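Local coordinates for protein Pre-mRNA-processing-splicing factor 8 (Cryptococcus neoformans var. grubii serotype A, PDB 6MX6) that probably excises itself, as an intein, from the spliceosomal factor Prp8 and joins the flanking host segments by protein splicing, at residues A[5-10]-A[150-155]; A[53-58]-A[142-147]; A[61-66]-A[165-170]; A[68-73]-A[100-105]. One frame throughout, in Å; residues are numbered along the deposited sequence.

Interaction 1: residues A[5-10]-A[150-155]; sequences CLQNGT and EPTKWS
Asn8 reaches across to Lys153, Trp154 and Ser155, and each part of its side chain has a partner there. Asn8 CB lies 3.6 Å from Lys153 O, the carbonyl that accepts Asn8's own backbone N-H. With CG turned to lie beside the backbone N (chi1 -78°), the amide comes over the neighbouring strand: Asn8 OD1 accepts from Ser155 OG at 2.7 Å, the hydroxyl standing 27° out of the carbonyl plane. Asn8 ND2 packs 3.5 Å from Lys153 CB and holds a water weakly; the same water donates to Trp154 O. Gln7 starts in the other direction, its CB directed away from 150-155, but the extended chain brings Gln7 NE2 to Thr152 OG1 at 3.0 Å, with the hydroxyl in the amide plane and an N-H angle of 160°. At the other end Cys5 CB touches Trp154 CE3 at 3.3 Å, while Cys5 SG lies 4.3 Å from the centroid of the six-membered ring, an oblique sulfur-aromatic contact. Leu6 and Ser155 form the antiparallel hydrogen-bonded pair between them, Leu6 N to Ser155 O measuring 3.0 Å. Cys5 N is held from outside by Thr66 and His69. A leading cysteine just ahead of a short edge strand, next to a threonine and histidine of a TxxH sequence, is the arrangement expected at the N-terminal splice junction of a HINT-fold intein.

Interaction 2: residues A[53-58]-A[142-147]; sequences RIKTHE and INSIEL
Arg53 with Glu146 and Lys55 with Ser144 are antiparallel hydrogen-bonded pairs, in strands whose axes approach to 4.4 Å with directions 162° apart. On the face carrying Ile54 and Ile145 the two side chains run side by side, and Ile145 CD1 presses on Ile54 CG1 at 3.5 Å, tighter than usual for two carbons. Ile145 reaches that position because its CG1 is trans to the backbone N (chi1 -180°). The other branch of Ile54, CG2, meets Ile142 CD1 at 3.9 Å. Leu71 and Phe106 extend this apolar layer. Beyond Lys55 the register slips by one residue: Lys55 O accepts from both Asn143 N, at 2.7 Å, and Ser144 N, at 3.1 Å, which is a classic beta bulge between the second and third strands of the six-stranded antiparallel sheet, counted from the 63-65 edge. The bulge directs Asn143 CB toward segment 53-58, where it lies over one face of the His57 ring, just past the strand end, 3.9 Å from the centroid, as a CH-pi contact; ring and amide planes are 65° apart. On the opposite face from the isoleucines, Ser144 OG rests 3.5 Å from Lys55 CB, and a water joins Ser144 OG to Arg53 O. The charged ends of Arg53 and Lys55 turn away from segment 142-147: both form salt bridges with Asp62, and Arg53 forms another with Glu148.

Interaction 3: residues A[61-66]-A[165-170]; sequences EDLVCT and YLRYDY
Arg167 places one face of its guanidinium beneath Glu61 CB, which lies 4.0 Å from Arg167 NH2, while the group's far end closes on the Glu61 carbonyl. Both terminal nitrogens reach that single oxygen, Arg167 NH1 to Glu61 O at 2.9 Å and NH2 to the same atom at 3.0 Å. The two N-H angles, near 139°, are those of a shared acceptor, and NH1 stands well above the carbonyl plane whereas NH2 is only moderately tilted from it. A bend at chi3 (74°) offers the other side of the group to Asp169 within the type I turn 167-170. There the grip is side-on, one nitrogen to each oxygen: Arg167 NE to Asp169 OD1 at 2.9 Å, and NH2 to OD2 at 2.6 Å in a salt bridge. Tyr168 meets the Glu61 side chain at about a right angle, its OH 3.1 Å from Glu61 CD; Arg11 adds a cation-pi contact to its ring. A water accepts from Glu61 N, donates to Asp169 OD2 and also bonds Tyr168 OH. The contact thus ties the turn between strands 164-166 and 172-174 to the approach to strand 63-65. Four hydrogen bonds from three nitrogens fix the guanidinium's rotation, and its buried charge is probably balanced chiefly by Asp169, with the Glu61 carbonyl dipole adding to the stabilisation.

Interaction 4: residues A[68-73]-A[100-105]; sequences NHILSM and DVTVDD
Strand 96-102 forms one edge of the six-stranded sheet, and here Asp100, Val101 and Thr102 pair antiparallel with Ser72, Leu71 and Ile70 just before the chain enters helix 103-108. Leu71 and Val101 are the hydrogen-bonded pair, with Leu71 N to Val101 O at 2.8 Å. The bond flanking the Ile70-Thr102 pair comes from the first helical residue: Val103 N donates to His69 O at 2.9 Å. That places the backbone of His69, last residue of a TxxH sequence like that of intein block B, against the first helical turn. Thr102 is the N-cap, its OG1 accepting from Asp105 N at 3.2 Å. On the face with Leu71 and Val101, Met73 SD abuts Val101 CG1 at 3.4 Å, the methyl lying between backbone N and carbonyl carbon (chi1 56°), and Leu71 CG meets Val103 CG2 at 3.9 Å. On the reverse face Ile70 CG2 touches Asp100 CB at 3.7 Å, and Ser72 OG donates to Asp100 OD1 at 3.1 Å, approaching from above the carboxylate plane; the same oxygen takes a salt bridge from Arg98.

In the fold
Interactions 2 and 4 belong to one six-stranded sheet and share an apolar layer, in which Ile54 meets Leu71, Ile142 meets Met73 and Ile145 meets Val103. Interaction 2 is a surface contact, whereas interaction 4 is half buried. Interaction 3 is the most central, its centre about 5 Å from that of the chain, and relies on buried charge and water instead of strand pairing; Asp62 connects it to interaction 2 through Lys55. Interaction 1 lies in the four-stranded sheet, whose edge strand 6-7 also bonds to strand 63-65 of interaction 3, and is the more polar edge pairing. It meets interaction 4 through Cys5 and His69, so the probable splice site lies where the three converge.

Interaction 1: residues A[5-10]-A[150-155]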
loop_
_atom_site.group_PDB
_atom_site.type_symbol
_atom_site.label_atom_id
_atom_site.label_comp_id
_atom_site.label_asym_id
_atom_site.label_seq_id
_atom_site.Cartn_x
_atom_site.Cartn_y
_atom_site.Cartn_z
ATOM N N CYS A 5 4.502 6.089 2.993
ATOM C CA CYS A 5 5.461 6.071 1.896
ATOM C C CYS A 5 6.019 4.654 1.694
ATOM O O CYS A 5 5.943 3.834 2.606
ATOM C CB CYS A 5 6.563 7.054 2.200
ATOM S SG CYS A 5 5.905 8.445 3.144
ATOM N N LEU A 6 6.605 4.379 0.527
ATOM C CA LEU A 6 6.889 3.009 0.106
ATOM C C LEU A 6 8.368 2.804 -0.181
ATOM O O LEU A 6 9.066 3.722 -0.614
ATOM C CB LEU A 6 6.096 2.648 -1.154
ATOM C CG LEU A 6 4.579 2.763 -1.033
ATOM C CD1 LEU A 6 3.959 2.480 -2.395
ATOM C CD2 LEU A 6 4.056 1.785 -0.003
ATOM N N GLN A 7 8.837 1.572 0.021
ATOM C CA GLN A 7 10.229 1.271 -0.268
ATOM C C GLN A 7 10.522 1.474 -1.743
ATOM O O GLN A 7 9.717 1.107 -2.608
ATOM C CB GLN A 7 10.574 -0.169 0.109
ATOM C CG GLN A 7 12.055 -0.461 -0.034
ATOM C CD GLN A 7 12.411 -1.853 0.450
ATOM O OE1 GLN A 7 11.871 -2.838 -0.041
ATOM N NE2 GLN A 7 13.319 -1.937 1.421
ATOM N N ASN A 8 11.676 2.073 -2.030
ATOM C CA ASN A 8 12.112 2.197 -3.414
ATOM C C ASN A 8 12.143 0.832 -4.091
ATOM O O ASN A 8 12.574 -0.167 -3.506
ATOM C CB ASN A 8 13.490 2.845 -3.488
ATOM C CG ASN A 8 13.437 4.353 -3.287
ATOM O OD1 ASN A 8 12.407 4.907 -2.900
ATOM N ND2 ASN A 8 14.552 5.022 -3.546
ATOM N N GLY A 9 11.701 0.803 -5.337
ATOM C CA GLY A 9 11.584 -0.433 -6.080
ATOM C C GLY A 9 10.200 -1.030 -6.065
ATOM O O GLY A 9 9.970 -2.041 -6.743
ATOM N N THR A 10 9.274 -0.442 -5.316
ATOM C CA THR A 10 7.886 -0.871 -5.366
ATOM C C THR A 10 7.307 -0.534 -6.738
ATOM O O THR A 10 7.443 0.592 -7.222
ATOM C CB THR A 10 7.074 -0.202 -4.258
ATOM O OG1 THR A 10 7.631 -0.518 -2.967
ATOM C CG2 THR A 10 5.637 -0.674 -4.314
ATOM N N GLU A 150 17.661 -2.683 9.200
ATOM C CA GLU A 150 18.536 -1.674 8.617
ATOM C C GLU A 150 17.716 -0.717 7.777
ATOM O O GLU A 150 16.701 -1.112 7.187
ATOM C CB GLU A 150 19.637 -2.315 7.751
ATOM C CG GLU A 150 20.678 -3.099 8.547
ATOM C CD GLU A 150 21.767 -2.227 9.189
ATOM O OE1 GLU A 150 21.591 -0.992 9.336
ATOM O OE2 GLU A 150 22.817 -2.793 9.563
ATOM N N PRO A 151 18.126 0.555 7.690
ATOM C CA PRO A 151 17.356 1.540 6.930
ATOM C C PRO A 151 17.459 1.314 5.433
ATOM O O PRO A 151 18.481 0.850 4.920
ATOM C CB PRO A 151 17.999 2.881 7.307
ATOM C CG PRO A 151 18.947 2.590 8.415
ATOM C CD PRO A 151 19.324 1.151 8.309
ATOM N N THR A 152 16.392 1.679 4.726
ATOM C CA THR A 152 16.393 1.630 3.274
ATOM C C THR A 152 15.657 2.854 2.748
ATOM O O THR A 152 14.912 3.519 3.473
ATOM C CB THR A 152 15.755 0.337 2.724
ATOM O OG1 THR A 152 14.385 0.260 3.125
ATOM C CG2 THR A 152 16.493 -0.909 3.234
ATOM N N LYS A 153 15.884 3.147 1.467
ATOM C CA LYS A 153 15.319 4.343 0.866
ATOM C C LYS A 153 13.854 4.135 0.527
ATOM O O LYS A 153 13.448 3.054 0.084
ATOM C CB LYS A 153 16.087 4.723 -0.404
ATOM C CG LYS A 153 17.497 5.186 -0.128
ATOM C CD LYS A 153 18.239 5.513 -1.430
ATOM C CE LYS A 153 19.642 6.019 -1.135
ATOM N NZ LYS A 153 20.264 6.676 -2.318
ATOM N N TRP A 154 13.070 5.184 0.725
ATOM C CA TRP A 154 11.652 5.187 0.428
ATOM C C TRP A 154 11.294 6.460 -0.326
ATOM O O TRP A 154 12.001 7.477 -0.255
ATOM C CB TRP A 154 10.800 5.095 1.709
ATOM C CG TRP A 154 11.070 6.185 2.721
ATOM C CD1 TRP A 154 11.897 6.105 3.799
ATOM C CD2 TRP A 154 10.509 7.511 2.748
ATOM N NE1 TRP A 154 11.880 7.287 4.505
ATOM C CE2 TRP A 154 11.036 8.164 3.881
ATOM C CE3 TRP A 154 9.617 8.206 1.928
ATOM C CZ2 TRP A 154 10.701 9.482 4.210
ATOM C CZ3 TRP A 154 9.280 9.510 2.261
ATOM C CH2 TRP A 154 9.822 10.133 3.389
ATOM N N SER A 155 10.150 6.391 -1.006
ATOM C CA SER A 155 9.581 7.507 -1.746
ATOM C C SER A 155 8.092 7.575 -1.451
ATOM O O SER A 155 7.421 6.543 -1.313
ATOM C CB SER A 155 9.831 7.366 -3.251
ATOM O OG SER A 155 11.218 7.254 -3.532
HETATM O O HOH W 1 14.670 7.551 -1.490
#

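Interaction 2: residues A[53-58]-A[142-147]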
loop_
_atom_site.group_PDB
_atom_site.type_symbol
_atom_site.label_atom_id
_atom_site.label_comp_id
_atom_site.label_asym_id
_atom_site.label_seq_id
_atom_site.Cartn_x
_atom_site.Cartn_y
_atom_site.Cartn_z
ATOM N N ARG A 53 8.144 -4.509 6.951
ATOM C CA ARG A 53 7.879 -5.494 5.907
ATOM C C ARG A 53 6.602 -6.248 6.259
ATOM O O ARG A 53 6.502 -6.839 7.343
ATOM C CB ARG A 53 9.054 -6.465 5.762
ATOM C CG ARG A 53 8.818 -7.559 4.707
ATOM C CD ARG A 53 10.041 -8.439 4.504
ATOM N NE ARG A 53 11.169 -7.628 4.060
ATOM C CZ ARG A 53 11.439 -7.357 2.789
ATOM N NH1 ARG A 53 10.687 -7.873 1.820
ATOM N NH2 ARG A 53 12.475 -6.577 2.483
ATOM N N ILE A 54 5.637 -6.227 5.344
ATOM C CA ILE A 54 4.371 -6.935 5.480
ATOM C C ILE A 54 4.390 -8.103 4.511
ATOM O O ILE A 54 4.564 -7.912 3.296
ATOM C CB ILE A 54 3.173 -6.014 5.206
ATOM C CG1 ILE A 54 3.207 -4.827 6.161
ATOM C CG2 ILE A 54 1.861 -6.796 5.359
ATOM C CD1 ILE A 54 2.258 -3.693 5.782
ATOM N N LYS A 55 4.220 -9.312 5.051
ATOM C CA LYS A 55 4.132 -10.539 4.268
ATOM C C LYS A 55 2.741 -11.137 4.403
ATOM O O LYS A 55 2.195 -11.216 5.513
ATOM C CB LYS A 55 5.153 -11.584 4.734
ATOM C CG LYS A 55 6.618 -11.198 4.579
ATOM C CD LYS A 55 7.499 -12.334 5.077
ATOM C CE LYS A 55 8.807 -12.423 4.309
ATOM N NZ LYS A 55 8.588 -12.666 2.864
ATOM N N THR A 56 2.209 -11.612 3.276
ATOM C CA THR A 56 0.900 -12.243 3.226
ATOM C C THR A 56 1.046 -13.760 3.163
ATOM O O THR A 56 2.089 -14.294 2.782
ATOM C CB THR A 56 0.101 -11.739 2.018
ATOM O OG1 THR A 56 0.872 -11.899 0.819
ATOM C CG2 THR A 56 -0.259 -10.250 2.197
ATOM N N HIS A 57 -0.014 -14.449 3.581
ATOM C CA HIS A 57 -0.099 -15.885 3.327
ATOM C C HIS A 57 -0.042 -16.167 1.837
ATOM O O HIS A 57 0.651 -17.092 1.393
ATOM C CB HIS A 57 -1.401 -16.447 3.907
ATOM C CG HIS A 57 -1.414 -16.540 5.396
ATOM N ND1 HIS A 57 -1.210 -17.725 6.069
ATOM C CD2 HIS A 57 -1.620 -15.597 6.345
ATOM C CE1 HIS A 57 -1.288 -17.508 7.370
ATOM N NE2 HIS A 57 -1.534 -16.225 7.565
ATOM N N GLU A 58 -0.781 -15.389 1.055
ATOM C CA GLU A 58 -0.840 -15.569 -0.386
ATOM C C GLU A 58 0.503 -15.225 -1.027
ATOM O O GLU A 58 1.266 -14.406 -0.516
ATOM C CB GLU A 58 -1.950 -14.698 -0.977
ATOM C CG GLU A 58 -3.377 -15.102 -0.583
ATOM C CD GLU A 58 -3.781 -14.654 0.825
ATOM O OE1 GLU A 58 -4.923 -14.951 1.244
ATOM O OE2 GLU A 58 -2.964 -14.014 1.522
ATOM N N ILE A 142 -2.718 -11.113 6.118
ATOM C CA ILE A 142 -1.364 -10.777 6.530
ATOM C C ILE A 142 -0.823 -11.891 7.417
ATOM O O ILE A 142 -1.459 -12.286 8.401
ATOM C CB ILE A 142 -1.342 -9.420 7.249
ATOM C CG1 ILE A 142 -1.702 -8.319 6.252
ATOM C CG2 ILE A 142 0.019 -9.170 7.865
ATOM C CD1 ILE A 142 -1.702 -6.938 6.859
ATOM N N ASN A 143 0.352 -12.404 7.069
ATOM C CA ASN A 143 1.006 -13.428 7.871
ATOM C C ASN A 143 2.000 -12.838 8.859
ATOM O O ASN A 143 2.137 -13.349 9.975
ATOM C CB ASN A 143 1.716 -14.440 6.967
ATOM C CG ASN A 143 2.248 -15.634 7.738
ATOM O OD1 ASN A 143 1.531 -16.246 8.536
ATOM N ND2 ASN A 143 3.513 -15.966 7.512
ATOM N N SER A 144 2.702 -11.773 8.482
ATOM C CA SER A 144 3.646 -11.176 9.417
ATOM C C SER A 144 3.845 -9.714 9.070
ATOM O O SER A 144 3.692 -9.306 7.919
ATOM C CB SER A 144 4.999 -11.903 9.422
ATOM O OG SER A 144 5.607 -11.874 8.145
ATOM N N ILE A 145 4.182 -8.923 10.084
ATOM C CA ILE A 145 4.551 -7.531 9.870
ATOM C C ILE A 145 5.680 -7.237 10.842
ATOM O O ILE A 145 5.531 -7.448 12.052
ATOM C CB ILE A 145 3.365 -6.558 10.049
ATOM C CG1 ILE A 145 3.814 -5.111 9.799
ATOM C CG2 ILE A 145 2.698 -6.722 11.417
ATOM C CD1 ILE A 145 2.659 -4.136 9.547
ATOM N N GLU A 146 6.834 -6.849 10.313
ATOM C CA GLU A 146 8.015 -6.750 11.165
ATOM C C GLU A 146 8.834 -5.530 10.797
ATOM O O GLU A 146 8.955 -5.197 9.622
ATOM C CB GLU A 146 8.907 -7.996 11.048
ATOM C CG GLU A 146 8.277 -9.316 11.512
ATOM C CD GLU A 146 8.047 -9.367 13.020
ATOM O OE1 GLU A 146 8.597 -8.513 13.750
ATOM O OE2 GLU A 146 7.317 -10.271 13.476
ATOM N N LEU A 147 9.430 -4.893 11.803
ATOM C CA LEU A 147 10.352 -3.798 11.540
ATOM C C LEU A 147 11.663 -4.352 11.002
ATOM O O LEU A 147 12.214 -5.312 11.552
ATOM C CB LEU A 147 10.598 -2.999 12.823
ATOM C CG LEU A 147 11.588 -1.834 12.740
ATOM C CD1 LEU A 147 10.991 -0.663 11.987
ATOM C CD2 LEU A 147 12.009 -1.406 14.141
HETATM O O HOH W 2 7.121 -9.474 7.946
#

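Interaction 3: residues A[61-66]-A[165-170]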
loop_
_atom_site.group_PDB
_atom_site.type_symbol
_atom_site.label_atom_id
_atom_site.label_comp_id
_atom_site.label_asym_id
_atom_site.label_seq_id
_atom_site.Cartn_x
_atom_site.Cartn_y
_atom_site.Cartn_z
ATOM N N GLU A 61 4.056 -10.326 -3.671
ATOM C CA GLU A 61 5.254 -9.627 -3.215
ATOM C C GLU A 61 5.012 -8.929 -1.885
ATOM O O GLU A 61 3.940 -8.368 -1.650
ATOM C CB GLU A 61 5.692 -8.594 -4.260
ATOM C CG GLU A 61 6.442 -9.200 -5.442
ATOM C CD GLU A 61 7.087 -8.151 -6.334
ATOM O OE1 GLU A 61 6.961 -6.945 -6.032
ATOM O OE2 GLU A 61 7.716 -8.538 -7.341
ATOM N N ASP A 62 6.018 -8.969 -1.009
ATOM C CA ASP A 62 5.928 -8.249 0.258
ATOM C C ASP A 62 5.683 -6.764 0.010
ATOM O O ASP A 62 6.190 -6.184 -0.951
ATOM C CB ASP A 62 7.221 -8.378 1.070
ATOM C CG ASP A 62 7.595 -9.814 1.397
ATOM O OD1 ASP A 62 6.765 -10.732 1.203
ATOM O OD2 ASP A 62 8.741 -10.014 1.860
ATOM N N LEU A 63 4.933 -6.137 0.911
ATOM C CA LEU A 63 4.770 -4.684 0.904
ATOM C C LEU A 63 5.692 -4.094 1.962
ATOM O O LEU A 63 5.606 -4.472 3.131
ATOM C CB LEU A 63 3.319 -4.294 1.186
ATOM C CG LEU A 63 3.031 -2.793 1.228
ATOM C CD1 LEU A 63 3.295 -2.175 -0.157
ATOM C CD2 LEU A 63 1.606 -2.537 1.693
ATOM N N VAL A 64 6.569 -3.168 1.574
ATOM C CA VAL A 64 7.540 -2.612 2.517
ATOM C C VAL A 64 7.326 -1.107 2.575
ATOM O O VAL A 64 7.367 -0.438 1.539
ATOM C CB VAL A 64 8.989 -2.954 2.130
ATOM C CG1 VAL A 64 9.944 -2.439 3.180
ATOM C CG2 VAL A 64 9.163 -4.468 1.957
ATOM N N CYS A 65 7.088 -0.575 3.774
ATOM C CA CYS A 65 6.620 0.805 3.865
ATOM C C CYS A 65 6.941 1.431 5.219
ATOM O O CYS A 65 7.318 0.756 6.174
ATOM C CB CYS A 65 5.128 0.865 3.566
ATOM S SG CYS A 65 4.141 -0.056 4.758
ATOM N N THR A 66 6.780 2.750 5.298
ATOM C CA THR A 66 7.139 3.461 6.519
ATOM C C THR A 66 6.122 3.221 7.629
ATOM O O THR A 66 4.982 2.805 7.395
ATOM C CB THR A 66 7.237 4.974 6.284
ATOM O OG1 THR A 66 6.003 5.434 5.723
ATOM C CG2 THR A 66 8.388 5.299 5.366
ATOM N N TYR A 165 -4.456 3.994 -5.137
ATOM C CA TYR A 165 -3.795 3.679 -6.396
ATOM C C TYR A 165 -3.375 2.218 -6.340
ATOM O O TYR A 165 -3.528 1.551 -5.314
ATOM C CB TYR A 165 -2.599 4.604 -6.661
ATOM C CG TYR A 165 -1.540 4.552 -5.576
ATOM C CD1 TYR A 165 -1.741 5.168 -4.349
ATOM C CD2 TYR A 165 -0.341 3.881 -5.785
ATOM C CE1 TYR A 165 -0.785 5.107 -3.358
ATOM C CE2 TYR A 165 0.624 3.825 -4.803
ATOM C CZ TYR A 165 0.397 4.432 -3.594
ATOM O OH TYR A 165 1.358 4.372 -2.609
ATOM N N LEU A 166 -2.849 1.712 -7.450
ATOM C CA LEU A 166 -2.633 0.279 -7.600
ATOM C C LEU A 166 -1.157 -0.072 -7.691
ATOM O O LEU A 166 -0.405 0.554 -8.449
ATOM C CB LEU A 166 -3.359 -0.251 -8.836
ATOM C CG LEU A 166 -4.884 -0.259 -8.744
ATOM C CD1 LEU A 166 -5.469 -0.982 -9.951
ATOM C CD2 LEU A 166 -5.370 -0.875 -7.437
ATOM N N ARG A 167 -0.759 -1.095 -6.934
ATOM C CA ARG A 167 0.479 -1.812 -7.197
ATOM C C ARG A 167 0.335 -2.611 -8.492
ATOM O O ARG A 167 -0.769 -2.829 -8.993
ATOM C CB ARG A 167 0.813 -2.747 -6.024
ATOM C CG ARG A 167 2.299 -3.096 -5.869
ATOM C CD ARG A 167 2.593 -3.779 -4.531
ATOM N NE ARG A 167 2.120 -5.165 -4.497
ATOM C CZ ARG A 167 2.454 -6.041 -3.555
ATOM N NH1 ARG A 167 3.248 -5.670 -2.558
ATOM N NH2 ARG A 167 1.984 -7.284 -3.596
ATOM N N TYR A 168 1.473 -3.054 -9.031
ATOM C CA TYR A 168 1.477 -3.728 -10.327
ATOM C C TYR A 168 0.612 -4.992 -10.325
ATOM O O TYR A 168 0.093 -5.386 -11.377
ATOM C CB TYR A 168 2.914 -4.066 -10.729
ATOM C CG TYR A 168 3.406 -5.325 -10.055
ATOM C CD1 TYR A 168 3.801 -5.313 -8.723
ATOM C CD2 TYR A 168 3.440 -6.530 -10.739
ATOM C CE1 TYR A 168 4.234 -6.471 -8.097
ATOM C CE2 TYR A 168 3.870 -7.689 -10.126
ATOM C CZ TYR A 168 4.263 -7.658 -8.808
ATOM O OH TYR A 168 4.688 -8.824 -8.209
ATOM N N ASP A 169 0.446 -5.641 -9.170
ATOM C CA ASP A 169 -0.411 -6.812 -9.026
ATOM C C ASP A 169 -1.801 -6.455 -8.514
ATOM O O ASP A 169 -2.498 -7.323 -7.976
ATOM C CB ASP A 169 0.239 -7.849 -8.100
ATOM C CG ASP A 169 0.438 -7.331 -6.680
ATOM O OD1 ASP A 169 0.210 -6.128 -6.431
ATOM O OD2 ASP A 169 0.818 -8.131 -5.800
ATOM N N TYR A 170 -2.203 -5.190 -8.643
ATOM C CA TYR A 170 -3.530 -4.681 -8.317
ATOM C C TYR A 170 -3.816 -4.622 -6.818
ATOM O O TYR A 170 -4.951 -4.348 -6.433
ATOM C CB TYR A 170 -4.623 -5.484 -9.040
ATOM C CG TYR A 170 -4.442 -5.448 -10.540
ATOM C CD1 TYR A 170 -4.759 -4.310 -11.267
ATOM C CD2 TYR A 170 -3.925 -6.540 -11.224
ATOM C CE1 TYR A 170 -4.582 -4.265 -12.644
ATOM C CE2 TYR A 170 -3.748 -6.508 -12.595
ATOM C CZ TYR A 170 -4.075 -5.368 -13.299
ATOM O OH TYR A 170 -3.897 -5.336 -14.663
HETATM O O HOH W 3 2.954 -9.847 -6.238
HETATM O O HOH W 4 5.781 -4.054 -3.010
#

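Interaction 4: residues A[68-73]-A[100-105]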
loop_
_atom_site.group_PDB
_atom_site.type_symbol
_atom_site.label_atom_id
_atom_site.label_comp_id
_atom_site.label_asym_id
_atom_site.label_seq_id
_atom_site.Cartn_x
_atom_site.Cartn_y
_atom_site.Cartn_z
ATOM N N ASN A 68 4.457 5.332 9.289
ATOM C CA ASN A 68 3.267 6.171 9.213
ATOM C C ASN A 68 2.466 5.942 7.941
ATOM O O ASN A 68 1.465 6.632 7.717
ATOM C CB ASN A 68 3.640 7.661 9.330
ATOM C CG ASN A 68 4.637 8.099 8.287
ATOM O OD1 ASN A 68 5.452 7.311 7.818
ATOM N ND2 ASN A 68 4.589 9.375 7.922
ATOM N N HIS A 69 2.878 4.992 7.110
ATOM C CA HIS A 69 2.124 4.695 5.905
ATOM C C HIS A 69 0.736 4.178 6.265
ATOM O O HIS A 69 0.556 3.471 7.257
ATOM C CB HIS A 69 2.871 3.674 5.065
ATOM C CG HIS A 69 2.224 3.395 3.753
ATOM N ND1 HIS A 69 2.212 4.306 2.722
ATOM C CD2 HIS A 69 1.547 2.310 3.308
ATOM C CE1 HIS A 69 1.561 3.793 1.695
ATOM N NE2 HIS A 69 1.154 2.580 2.023
ATOM N N ILE A 70 -0.257 4.559 5.470
ATOM C CA ILE A 70 -1.644 4.186 5.727
ATOM C C ILE A 70 -1.971 2.957 4.892
ATOM O O ILE A 70 -1.801 2.970 3.672
ATOM C CB ILE A 70 -2.604 5.339 5.391
ATOM C CG1 ILE A 70 -2.304 6.556 6.268
ATOM C CG2 ILE A 70 -4.046 4.886 5.554
ATOM C CD1 ILE A 70 -2.984 7.821 5.788
ATOM N N LEU A 71 -2.439 1.899 5.545
ATOM C CA LEU A 71 -2.942 0.709 4.867
ATOM C C LEU A 71 -4.444 0.843 4.644
ATOM O O LEU A 71 -5.190 1.166 5.576
ATOM C CB LEU A 71 -2.654 -0.540 5.701
ATOM C CG LEU A 71 -1.214 -0.712 6.178
ATOM C CD1 LEU A 71 -1.115 -1.876 7.161
ATOM C CD2 LEU A 71 -0.285 -0.925 4.991
ATOM N N SER A 72 -4.878 0.600 3.413
ATOM C CA SER A 72 -6.297 0.513 3.097
ATOM C C SER A 72 -6.703 -0.949 3.190
ATOM O O SER A 72 -6.166 -1.792 2.471
ATOM C CB SER A 72 -6.585 1.074 1.706
ATOM O OG SER A 72 -6.479 2.485 1.703
ATOM N N MET A 73 -7.638 -1.251 4.082
ATOM C CA MET A 73 -7.958 -2.611 4.454
ATOM C C MET A 73 -9.465 -2.809 4.444
ATOM O O MET A 73 -10.250 -1.859 4.332
ATOM C CB MET A 73 -7.389 -2.948 5.842
ATOM C CG MET A 73 -6.062 -2.282 6.140
ATOM S SD MET A 73 -5.151 -3.074 7.482
ATOM C CE MET A 73 -4.718 -4.632 6.717
ATOM N N ASP A 100 -9.096 2.550 6.920
ATOM C CA ASP A 100 -7.709 2.963 6.749
ATOM C C ASP A 100 -7.033 2.957 8.114
ATOM O O ASP A 100 -7.596 3.462 9.090
ATOM C CB ASP A 100 -7.617 4.349 6.107
ATOM C CG ASP A 100 -8.211 4.384 4.709
ATOM O OD1 ASP A 100 -8.331 3.310 4.071
ATOM O OD2 ASP A 100 -8.569 5.487 4.247
ATOM N N VAL A 101 -5.835 2.383 8.190
ATOM C CA VAL A 101 -5.119 2.314 9.462
ATOM C C VAL A 101 -3.627 2.471 9.207
ATOM O O VAL A 101 -3.083 1.882 8.272
ATOM C CB VAL A 101 -5.426 1.003 10.216
ATOM C CG1 VAL A 101 -5.098 -0.197 9.355
ATOM C CG2 VAL A 101 -4.676 0.952 11.538
ATOM N N THR A 102 -2.962 3.287 10.024
ATOM C CA THR A 102 -1.528 3.434 9.840
ATOM C C THR A 102 -0.817 2.151 10.252
ATOM O O THR A 102 -1.319 1.368 11.065
ATOM C CB THR A 102 -0.979 4.612 10.648
ATOM O OG1 THR A 102 -1.055 4.316 12.050
ATOM C CG2 THR A 102 -1.746 5.898 10.329
ATOM N N VAL A 103 0.365 1.941 9.668
ATOM C CA VAL A 103 1.186 0.791 10.034
ATOM C C VAL A 103 1.486 0.801 11.531
ATOM O O VAL A 103 1.456 -0.245 12.181
ATOM C CB VAL A 103 2.472 0.758 9.180
ATOM C CG1 VAL A 103 3.505 -0.156 9.800
ATOM C CG2 VAL A 103 2.166 0.327 7.735
ATOM N N ASP A 104 1.751 1.978 12.112
ATOM C CA ASP A 104 2.054 2.041 13.547
ATOM C C ASP A 104 0.904 1.481 14.385
ATOM O O ASP A 104 1.103 0.633 15.278
ATOM C CB ASP A 104 2.339 3.486 13.958
ATOM C CG ASP A 104 3.809 3.841 13.902
ATOM O OD1 ASP A 104 4.660 2.918 13.941
ATOM O OD2 ASP A 104 4.111 5.053 13.817
ATOM N N ASP A 105 -0.315 1.942 14.090
ATOM C CA ASP A 105 -1.483 1.535 14.857
ATOM C C ASP A 105 -1.800 0.067 14.637
ATOM O O ASP A 105 -2.191 -0.637 15.575
ATOM C CB ASP A 105 -2.685 2.402 14.484
ATOM C CG ASP A 105 -2.579 3.824 15.030
ATOM O OD1 ASP A 105 -1.899 4.028 16.057
ATOM O OD2 ASP A 105 -3.198 4.735 14.439
#